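Local coordinates for sorting nexin-21 (Mus musculus, PDB 4YMR), which binds membranes enriched in phosphatidylinositol 3-phosphate and phosphatidylinositol 4,5-bisphosphate, may act in intracellular trafficking, and is represented here by its C-terminal PXB/TPR domain, at residues A35-W38 with Q39-Q43; E98-V101 with R102-R106; A116-Q119 with A120-A124. One frame throughout, in Å; residues are numbered along the deposited sequence.

Interaction 1 (A35-W38 with Q39-Q43)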
ATOM      1  N   ALA A  35       0.509  -3.797  18.311  1.00 30.81           N
ATOM      2  CA  ALA A  35       0.239  -5.228  18.436  1.00 32.97           C
ATOM      3  C   ALA A  35      -1.235  -5.553  18.217  1.00 36.77           C
ATOM      4  O   ALA A  35      -1.566  -6.522  17.543  1.00 44.07           O
ATOM      5  CB  ALA A  35       0.693  -5.739  19.800  1.00 32.80           C
ATOM      6  N   ASN A  36      -2.111  -4.742  18.798  1.00 36.04           N
ATOM      7  CA  ASN A  36      -3.544  -4.857  18.561  1.00 44.13           C
ATOM      8  C   ASN A  36      -3.961  -4.462  17.138  1.00 41.97           C
ATOM      9  O   ASN A  36      -4.795  -5.131  16.536  1.00 43.73           O
ATOM     10  CB  ASN A  36      -4.314  -4.065  19.615  1.00 59.67           C
ATOM     11  CG  ASN A  36      -4.115  -4.626  21.013  1.00 73.00           C
ATOM     12  OD1 ASN A  36      -4.112  -5.847  21.215  1.00 72.34           O
ATOM     13  ND2 ASN A  36      -3.929  -3.740  21.983  1.00 77.41           N
ATOM     14  N   ALA A  37      -3.376  -3.389  16.607  1.00 38.23           N
ATOM     15  CA  ALA A  37      -3.576  -3.024  15.208  1.00 40.79           C
ATOM     16  C   ALA A  37      -3.164  -4.160  14.270  1.00 42.78           C
ATOM     17  O   ALA A  37      -3.838  -4.421  13.278  1.00 48.89           O
ATOM     18  CB  ALA A  37      -2.812  -1.754  14.868  1.00 39.78           C
ATOM     19  N   TRP A  38      -2.055  -4.825  14.580  1.00 39.07           N
ATOM     20  CA  TRP A  38      -1.643  -6.013  13.831  1.00 38.13           C
ATOM     21  C   TRP A  38      -2.706  -7.124  13.852  1.00 46.71           C
ATOM     22  O   TRP A  38      -3.071  -7.661  12.813  1.00 47.61           O
ATOM     23  CB  TRP A  38      -0.304  -6.563  14.330  1.00 33.37           C
ATOM     24  CG  TRP A  38       0.083  -7.795  13.583  1.00 32.53           C
ATOM     25  CD1 TRP A  38       0.064  -9.079  14.050  1.00 31.52           C
ATOM     26  CD2 TRP A  38       0.476  -7.873  12.207  1.00 30.09           C
ATOM     27  NE1 TRP A  38       0.456  -9.944  13.062  1.00 35.20           N
ATOM     28  CE2 TRP A  38       0.715  -9.229  11.914  1.00 34.18           C
ATOM     29  CE3 TRP A  38       0.669  -6.925  11.190  1.00 28.79           C
ATOM     30  CZ2 TRP A  38       1.134  -9.661  10.664  1.00 29.68           C
ATOM     31  CZ3 TRP A  38       1.088  -7.352   9.949  1.00 28.24           C
ATOM     32  CH2 TRP A  38       1.308  -8.707   9.694  1.00 28.78           C
ATOM     33  N   GLN A  39      -3.185  -7.460  15.045  1.00 51.27           N
ATOM     34  CA  GLN A  39      -4.280  -8.417  15.237  1.00 53.15           C
ATOM     35  C   GLN A  39      -5.558  -8.061  14.455  1.00 50.81           C
ATOM     36  O   GLN A  39      -6.138  -8.922  13.788  1.00 49.43           O
ATOM     37  CB  GLN A  39      -4.600  -8.558  16.734  1.00 62.71           C
ATOM     38  CG  GLN A  39      -5.888  -9.319  17.055  1.00 63.88           C
ATOM     39  CD  GLN A  39      -5.740 -10.815  16.879  1.00 60.48           C
ATOM     40  OE1 GLN A  39      -4.629 -11.340  16.900  1.00 67.05           O
ATOM     41  NE2 GLN A  39      -6.861 -11.510  16.707  1.00 61.09           N
ATOM     42  N   LEU A  40      -6.005  -6.809  14.559  1.00 46.06           N
ATOM     43  CA  LEU A  40      -7.129  -6.316  13.763  1.00 47.17           C
ATOM     44  C   LEU A  40      -6.963  -6.663  12.276  1.00 55.87           C
ATOM     45  O   LEU A  40      -7.823  -7.306  11.673  1.00 65.00           O
ATOM     46  CB  LEU A  40      -7.289  -4.795  13.931  1.00 41.41           C
ATOM     47  CG  LEU A  40      -7.802  -4.246  15.269  1.00 64.41           C
ATOM     48  CD1 LEU A  40      -7.435  -2.776  15.426  1.00 73.22           C
ATOM     49  CD2 LEU A  40      -9.313  -4.429  15.420  1.00 71.48           C
ATOM     50  N   GLN A  41      -5.841  -6.245  11.704  1.00 50.29           N
ATOM     51  CA  GLN A  41      -5.573  -6.423  10.282  1.00 49.08           C
ATOM     52  C   GLN A  41      -5.492  -7.885   9.846  1.00 53.71           C
ATOM     53  O   GLN A  41      -5.951  -8.230   8.759  1.00 56.28           O
ATOM     54  CB  GLN A  41      -4.269  -5.711   9.893  1.00 39.64           C
ATOM     55  CG  GLN A  41      -4.256  -4.216  10.178  1.00 39.44           C
ATOM     56  CD  GLN A  41      -2.906  -3.580   9.859  1.00 44.78           C
ATOM     57  OE1 GLN A  41      -2.530  -3.440   8.695  1.00 49.07           O
ATOM     58  NE2 GLN A  41      -2.169  -3.204  10.898  1.00 42.23           N
ATOM     59  N   THR A  42      -4.922  -8.737  10.698  1.00 56.55           N
ATOM     60  CA  THR A  42      -4.586 -10.114  10.321  1.00 60.18           C
ATOM     61  C   THR A  42      -5.805 -11.029  10.154  1.00 71.88           C
ATOM     62  O   THR A  42      -5.743 -12.023   9.431  1.00 78.88           O
ATOM     63  CB  THR A  42      -3.564 -10.752  11.306  1.00 68.58           C
ATOM     64  OG1 THR A  42      -3.095 -11.999  10.783  1.00 73.02           O
ATOM     65  CG2 THR A  42      -4.180 -10.996  12.662  1.00 67.33           C
ATOM     66  N   GLN A  43      -6.914 -10.689  10.803  1.00 78.99           N
ATOM     67  CA  GLN A  43      -8.141 -11.472  10.669  1.00 92.26           C
ATOM     68  C   GLN A  43      -9.156 -10.683   9.867  1.00 99.75           C
ATOM     69  O   GLN A  43      -9.671 -11.153   8.857  1.00106.60           O
ATOM     70  CB  GLN A  43      -8.729 -11.803  12.045  1.00 97.28           C
ATOM     71  CG  GLN A  43      -8.770 -13.289  12.388  1.00101.39           C
ATOM     72  CD  GLN A  43      -7.768 -13.659  13.472  1.00106.61           C
ATOM     73  OE1 GLN A  43      -6.686 -13.074  13.557  1.00101.86           O
ATOM     74  NE2 GLN A  43      -8.131 -14.626  14.312  1.00110.94           N
TER

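Interaction 2 (E98-V101 with R102-R106)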
ATOM      1  N   GLU A  98      -9.789  -3.977 -15.095  1.00 34.53           N
ATOM      2  CA  GLU A  98     -11.174  -4.112 -15.543  1.00 33.36           C
ATOM      3  C   GLU A  98     -11.740  -2.784 -16.076  1.00 36.18           C
ATOM      4  O   GLU A  98     -12.389  -2.747 -17.124  1.00 39.03           O
ATOM      5  CB  GLU A  98     -12.058  -4.688 -14.424  1.00 36.58           C
ATOM      6  CG  GLU A  98     -13.563  -4.642 -14.698  1.00 41.25           C
ATOM      7  CD  GLU A  98     -13.986  -5.571 -15.826  1.00 68.89           C
ATOM      8  OE1 GLU A  98     -13.645  -6.773 -15.772  1.00 76.00           O
ATOM      9  OE2 GLU A  98     -14.659  -5.104 -16.775  1.00 80.22           O
ATOM     10  N   ALA A  99     -11.478  -1.696 -15.367  1.00 30.66           N
ATOM     11  CA  ALA A  99     -11.967  -0.394 -15.796  1.00 32.68           C
ATOM     12  C   ALA A  99     -11.295   0.010 -17.103  1.00 35.40           C
ATOM     13  O   ALA A  99     -11.909   0.641 -17.957  1.00 41.61           O
ATOM     14  CB  ALA A  99     -11.726   0.648 -14.720  1.00 36.54           C
ATOM     15  N   HIS A 100     -10.031  -0.368 -17.250  1.00 37.01           N
ATOM     16  CA  HIS A 100      -9.277  -0.113 -18.480  1.00 32.92           C
ATOM     17  C   HIS A 100      -9.765  -0.926 -19.676  1.00 29.90           C
ATOM     18  O   HIS A 100      -9.807  -0.412 -20.793  1.00 38.02           O
ATOM     19  CB  HIS A 100      -7.781  -0.365 -18.265  1.00 27.92           C
ATOM     20  CG  HIS A 100      -6.912   0.203 -19.344  1.00 31.00           C
ATOM     21  ND1 HIS A 100      -6.407  -0.567 -20.372  1.00 38.49           N
ATOM     22  CD2 HIS A 100      -6.466   1.463 -19.555  1.00 32.91           C
ATOM     23  CE1 HIS A 100      -5.681   0.202 -21.168  1.00 39.38           C
ATOM     24  NE2 HIS A 100      -5.695   1.432 -20.699  1.00 35.43           N
ATOM     25  N   VAL A 101     -10.113  -2.190 -19.450  1.00 33.76           N
ATOM     26  CA  VAL A 101     -10.664  -3.031 -20.519  1.00 37.47           C
ATOM     27  C   VAL A 101     -12.018  -2.493 -20.957  1.00 40.51           C
ATOM     28  O   VAL A 101     -12.296  -2.394 -22.145  1.00 37.52           O
ATOM     29  CB  VAL A 101     -10.841  -4.499 -20.082  1.00 35.07           C
ATOM     30  CG1 VAL A 101     -11.750  -5.243 -21.067  1.00 43.28           C
ATOM     31  CG2 VAL A 101      -9.511  -5.180 -19.989  1.00 39.67           C
ATOM     32  N   ARG A 102     -12.851  -2.147 -19.979  1.00 46.46           N
ATOM     33  CA  ARG A 102     -14.165  -1.589 -20.246  1.00 44.48           C
ATOM     34  C   ARG A 102     -14.085  -0.225 -20.958  1.00 45.43           C
ATOM     35  O   ARG A 102     -14.786   0.003 -21.944  1.00 54.99           O
ATOM     36  CB  ARG A 102     -14.974  -1.506 -18.946  1.00 48.20           C
ATOM     37  CG  ARG A 102     -16.158  -0.562 -19.014  1.00 61.55           C
ATOM     38  CD  ARG A 102     -17.034  -0.692 -17.790  1.00 74.22           C
ATOM     39  NE  ARG A 102     -18.090  -1.685 -17.979  1.00 83.10           N
ATOM     40  CZ  ARG A 102     -17.996  -2.960 -17.612  1.00 78.88           C
ATOM     41  NH1 ARG A 102     -16.883  -3.401 -17.033  1.00 75.29           N
ATOM     42  NH2 ARG A 102     -19.016  -3.789 -17.822  1.00 67.31           N
ATOM     43  N   LEU A 103     -13.218   0.666 -20.480  1.00 42.44           N
ATOM     44  CA  LEU A 103     -13.096   2.011 -21.058  1.00 36.89           C
ATOM     45  C   LEU A 103     -12.481   2.014 -22.464  1.00 45.83           C
ATOM     46  O   LEU A 103     -12.714   2.944 -23.248  1.00 50.31           O
ATOM     47  CB  LEU A 103     -12.345   2.967 -20.111  1.00 33.06           C
ATOM     48  CG  LEU A 103     -13.103   3.381 -18.833  1.00 39.07           C
ATOM     49  CD1 LEU A 103     -12.191   3.951 -17.738  1.00 28.76           C
ATOM     50  CD2 LEU A 103     -14.226   4.367 -19.167  1.00 44.71           C
ATOM     51  N   SER A 104     -11.701   0.975 -22.778  1.00 46.29           N
ATOM     52  CA  SER A 104     -11.140   0.782 -24.120  1.00 41.22           C
ATOM     53  C   SER A 104     -12.224   0.416 -25.138  1.00 46.64           C
ATOM     54  O   SER A 104     -12.153   0.820 -26.296  1.00 54.30           O
ATOM     55  CB  SER A 104     -10.051  -0.293 -24.111  1.00 43.77           C
ATOM     56  OG  SER A 104      -8.872   0.177 -23.492  1.00 30.04           O
ATOM     57  N   TRP A 105     -13.222  -0.346 -24.692  1.00 51.91           N
ATOM     58  CA  TRP A 105     -14.399  -0.676 -25.503  1.00 54.02           C
ATOM     59  C   TRP A 105     -15.230   0.564 -25.827  1.00 46.60           C
ATOM     60  O   TRP A 105     -15.436   0.888 -26.982  1.00 42.38           O
ATOM     61  CB  TRP A 105     -15.270  -1.694 -24.770  1.00 62.90           C
ATOM     62  CG  TRP A 105     -16.276  -2.395 -25.642  1.00 77.17           C
ATOM     63  CD1 TRP A 105     -17.610  -2.110 -25.762  1.00 77.95           C
ATOM     64  CD2 TRP A 105     -16.025  -3.511 -26.504  1.00 86.11           C
ATOM     65  NE1 TRP A 105     -18.201  -2.979 -26.649  1.00 85.62           N
ATOM     66  CE2 TRP A 105     -17.251  -3.850 -27.118  1.00 91.92           C
ATOM     67  CE3 TRP A 105     -14.885  -4.261 -26.815  1.00 87.44           C
ATOM     68  CZ2 TRP A 105     -17.365  -4.902 -28.030  1.00 95.62           C
ATOM     69  CZ3 TRP A 105     -15.000  -5.305 -27.719  1.00 91.16           C
ATOM     70  CH2 TRP A 105     -16.230  -5.616 -28.316  1.00 93.10           C
ATOM     71  N   ARG A 106     -15.712   1.253 -24.796  1.00 59.02           N
ATOM     72  CA  ARG A 106     -16.430   2.517 -24.973  1.00 60.96           C
ATOM     73  C   ARG A 106     -15.742   3.482 -25.951  1.00 60.82           C
ATOM     74  O   ARG A 106     -16.414   4.276 -26.617  1.00 61.13           O
ATOM     75  CB  ARG A 106     -16.649   3.204 -23.619  1.00 56.18           C
ATOM     76  CG  ARG A 106     -17.204   4.633 -23.688  1.00 58.49           C
ATOM     77  CD  ARG A 106     -18.688   4.713 -24.096  1.00 59.43           C
ATOM     78  NE  ARG A 106     -19.192   6.080 -23.935  1.00 63.22           N
ATOM     79  CZ  ARG A 106     -19.055   7.046 -24.842  1.00 65.46           C
ATOM     80  NH1 ARG A 106     -18.448   6.799 -25.995  1.00 69.23           N
ATOM     81  NH2 ARG A 106     -19.523   8.261 -24.600  1.00 56.60           N
TER

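Interaction 3 (A116-Q119 with A120-A124)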
ATOM      1  N   ALA A 116      -5.240  -9.790 -21.189  1.00 51.76           N
ATOM      2  CA  ALA A 116      -4.312 -10.885 -20.943  1.00 49.52           C
ATOM      3  C   ALA A 116      -3.716 -10.823 -19.550  1.00 48.11           C
ATOM      4  O   ALA A 116      -3.394 -11.855 -18.963  1.00 58.30           O
ATOM      5  CB  ALA A 116      -3.207 -10.893 -21.983  1.00 51.07           C
ATOM      6  N   GLN A 117      -3.590  -9.615 -19.014  1.00 47.35           N
ATOM      7  CA  GLN A 117      -3.025  -9.443 -17.680  1.00 44.04           C
ATOM      8  C   GLN A 117      -4.051  -9.783 -16.608  1.00 44.11           C
ATOM      9  O   GLN A 117      -3.703 -10.344 -15.574  1.00 47.34           O
ATOM     10  CB  GLN A 117      -2.498  -8.020 -17.485  1.00 40.36           C
ATOM     11  CG  GLN A 117      -1.812  -7.802 -16.136  1.00 42.62           C
ATOM     12  CD  GLN A 117      -1.153  -6.434 -16.016  1.00 43.06           C
ATOM     13  OE1 GLN A 117      -0.977  -5.719 -17.013  1.00 48.48           O
ATOM     14  NE2 GLN A 117      -0.783  -6.065 -14.794  1.00 33.86           N
ATOM     15  N   LEU A 118      -5.310  -9.434 -16.861  1.00 51.67           N
ATOM     16  CA  LEU A 118      -6.410  -9.795 -15.965  1.00 56.39           C
ATOM     17  C   LEU A 118      -6.744 -11.298 -16.030  1.00 57.10           C
ATOM     18  O   LEU A 118      -7.276 -11.852 -15.082  1.00 51.56           O
ATOM     19  CB  LEU A 118      -7.661  -8.943 -16.244  1.00 49.66           C
ATOM     20  CG  LEU A 118      -8.827  -9.093 -15.252  1.00 50.34           C
ATOM     21  CD1 LEU A 118      -8.417  -8.635 -13.859  1.00 50.45           C
ATOM     22  CD2 LEU A 118     -10.077  -8.357 -15.708  1.00 43.39           C
ATOM     23  N   GLN A 119      -6.428 -11.956 -17.141  1.00 56.47           N
ATOM     24  CA  GLN A 119      -6.680 -13.390 -17.255  1.00 55.54           C
ATOM     25  C   GLN A 119      -5.484 -14.220 -16.802  1.00 57.58           C
ATOM     26  O   GLN A 119      -5.482 -15.441 -16.949  1.00 61.01           O
ATOM     27  CB  GLN A 119      -7.041 -13.770 -18.682  1.00 52.67           C
ATOM     28  CG  GLN A 119      -8.274 -13.093 -19.195  1.00 58.03           C
ATOM     29  CD  GLN A 119      -8.382 -13.227 -20.680  1.00 62.12           C
ATOM     30  OE1 GLN A 119      -7.606 -13.959 -21.295  1.00 56.04           O
ATOM     31  NE2 GLN A 119      -9.335 -12.516 -21.281  1.00 67.97           N
ATOM     32  N   ALA A 120      -4.465 -13.557 -16.271  1.00 51.66           N
ATOM     33  CA  ALA A 120      -3.317 -14.254 -15.719  1.00 46.54           C
ATOM     34  C   ALA A 120      -3.382 -14.154 -14.212  1.00 53.92           C
ATOM     35  O   ALA A 120      -2.983 -15.080 -13.503  1.00 61.51           O
ATOM     36  CB  ALA A 120      -2.023 -13.656 -16.240  1.00 47.51           C
ATOM     37  N   LEU A 121      -3.892 -13.024 -13.729  1.00 51.00           N
ATOM     38  CA  LEU A 121      -4.209 -12.850 -12.311  1.00 50.00           C
ATOM     39  C   LEU A 121      -5.350 -13.780 -11.902  1.00 56.27           C
ATOM     40  O   LEU A 121      -5.478 -14.151 -10.732  1.00 63.09           O
ATOM     41  CB  LEU A 121      -4.619 -11.402 -12.030  1.00 54.55           C
ATOM     42  CG  LEU A 121      -3.580 -10.383 -11.575  1.00 56.71           C
ATOM     43  CD1 LEU A 121      -2.456 -10.280 -12.580  1.00 65.71           C
ATOM     44  CD2 LEU A 121      -4.244  -9.034 -11.385  1.00 55.33           C
ATOM     45  N   GLN A 122      -6.185 -14.139 -12.872  1.00 58.43           N
ATOM     46  CA  GLN A 122      -7.297 -15.051 -12.638  1.00 64.39           C
ATOM     47  C   GLN A 122      -6.860 -16.521 -12.792  1.00 73.58           C
ATOM     48  O   GLN A 122      -7.206 -17.359 -11.960  1.00 79.55           O
ATOM     49  CB  GLN A 122      -8.492 -14.694 -13.543  1.00 57.65           C
ATOM     50  CG  GLN A 122      -9.172 -13.353 -13.205  1.00 46.52           C
ATOM     51  CD  GLN A 122     -10.125 -12.860 -14.311  1.00 47.53           C
ATOM     52  OE1 GLN A 122     -10.152 -13.397 -15.418  1.00 42.54           O
ATOM     53  NE2 GLN A 122     -10.905 -11.832 -14.001  1.00 47.06           N
ATOM     54  N   GLU A 123      -6.078 -16.815 -13.833  1.00 76.62           N
ATOM     55  CA  GLU A 123      -5.546 -18.159 -14.089  1.00 82.89           C
ATOM     56  C   GLU A 123      -4.474 -18.603 -13.101  1.00 89.36           C
ATOM     57  O   GLU A 123      -3.943 -19.714 -13.205  1.00 98.90           O
ATOM     58  CB  GLU A 123      -4.959 -18.252 -15.498  1.00 87.88           C
ATOM     59  CG  GLU A 123      -5.939 -18.678 -16.555  1.00101.69           C
ATOM     60  CD  GLU A 123      -5.310 -19.606 -17.575  1.00113.46           C
ATOM     61  OE1 GLU A 123      -4.987 -19.138 -18.686  1.00114.44           O
ATOM     62  OE2 GLU A 123      -5.137 -20.803 -17.261  1.00118.53           O
ATOM     63  N   ALA A 124      -4.135 -17.724 -12.166  1.00 84.90           N
ATOM     64  CA  ALA A 124      -3.131 -18.022 -11.157  1.00 79.27           C
ATOM     65  C   ALA A 124      -3.687 -17.744  -9.765  1.00 83.16           C
ATOM     66  O   ALA A 124      -2.988 -17.910  -8.763  1.00 90.36           O
ATOM     67  CB  ALA A 124      -1.867 -17.183 -11.399  1.00 65.72           C
TER

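Interaction 1 (A35-W38 with Q39-Q43)
Gln41 meets Ala37 one helical turn back because its CG lies opposite its own carbonyl carbon and beside its backbone N (chi1 -59°), while the chain beyond runs extended. This folds the side chain back along the helix, with CG 3.1 Å from Ala37 O, and sets NE2 of Gln41 at 3.2 Å from the same oxygen, in a hydrogen bond whose N-H...O angle is 150°. The acceptor lies nearly in the Gln41 amide plane, yet the amide nitrogen stands above the plane of the Ala37 carbonyl. The regular helix bond from Gln41 N, 3.1 Å from Ala37 O, arrives from the opposite face, so two donors grip one oxygen. NE2 of Gln41 also bonds OG1 of Thr56, and a glutamine suits this buried place because one amide group can serve both the helix backbone and a neighbouring helix. With an alanine here, Ala37 O would probably keep its backbone donor but lose the second one, and Thr56 OG1 would be left without this partner.

On Trp38, CG is anti to the backbone N (chi1 178°), and the indole NE1 comes to 4.5 Å from CB of Thr42; CG2 of Thr42 rests 3.5 Å from Trp38 O. Leu40 likewise folds back, its CG 3.4 Å from Asn36 O. Trp38 packs on Thr56 and Leu57 of helix 52-66, while Ala37, small enough for close approach, meets Leu15 of helix 12-24; helix 27-43 thus packs against both helices.

Interaction 2 (E98-V101 with R102-R106)
Leu103 folds tightly back onto Ala99, its CG 3.1 Å from Ala99 O and its backbone N 2.8 Å from that same oxygen. Ala99 CB reaches only to 4.5 Å from Leu103 CD1, so the leucine packs mainly against the backbone; both residues are buried, and Leu103 also meets Ala73 of the second subunit, a place that suits a branched apolar side chain.

The looser side is the Glu98-Arg102 pair, where Arg102 is exposed although it also touches Gln65 of the second subunit, and Glu98 packs on Leu118. OE2 of Glu98 and NH1 of Arg102 form a salt bridge of 2.8 Å, one nitrogen to one oxygen at the guanidinium edge. The carboxylate and guanidinium planes are turned 45° apart, so no flat two-pronged pair forms. The Arg102 chain, bent at chi3 (-91°), carries its end back toward the acid.

Small Ser104 lets OG lie 3.9 Å above the plane of the His100 ring, toward its rim, while Arg74 of the second subunit hydrogen-bonds that hydroxyl. This is an i to i+4 salt bridge along a helix, with Leu103 and Ser104 meeting the second subunit of the domain-swapped pair seen in this crystal structure.

Interaction 3 (A116-Q119 with A120-A124)
Gln122 lies back over Leu118 one turn earlier in helix 112-122. Its CB is 3.5 Å from the backbone oxygen Leu118 O. Because CG stands anti to its own carbonyl carbon (chi1 -68°), the chain bends back toward that turn, and CG of Gln122 comes to 3.1 Å from Leu118 O. CD of Gln122 keeps the same distance, 3.1 Å, to Leu118 O, so the methylene CG and the amide carbon both pack against this one oxygen. At the tip the two amide atoms part company. OE1 of Gln122 is 3.9 Å from CA of Gln119; although it also lies near Leu118 O, both are acceptors and no hydrogen bond joins them. NE2 of Gln122 rests 3.7 Å from CG of Leu118, on the branched end of that side chain, and makes a weak hydrogen bond to Ser128 O in the following loop. A glutamine suits the place since its methylenes can pack on the backbone while its amide reaches the loop.

Leu121 makes a second backward contact: its CD1 is 3.2 Å from Gln117 O, which also accepts the backbone N of Leu121 at 3.3 Å. Ala120 N gives Gln117 O a further, weak bond, only three residues apart, and the bonds of Gln122 N to Leu118 O and Glu123 N to Gln119 O are weak as well. On the inner face Gln117 and Leu121 meet Leu93 of helix 93-106, where leucine supplies apolar bulk. Weak, lengthened backbone bonds mark the fraying C-terminal turn of helix 112-122 in this all-helical PXB/TPR domain, and here Gln122 also reaches the loop that follows.

Going from the N terminus, interaction 1 comes first, on helix 27-43, which packs on helices 12-24 and 52-66; interaction 2 follows on helix 93-106 and interaction 3 on helix 112-122. Each lies within a single helix, so none closes a long loop; they run in series and neither nest nor cross. Interaction 1 lies across the centre of the chain from the other two, its centre about 36 Å from that of interaction 2 and about 30 Å from that of interaction 3. Interactions 2 and 3, centres about 16 Å apart, join consecutive helices, OE1 of Glu98 packing 3.9 Å from CD2 of Leu118, and helix 93-106 also meets the second subunit.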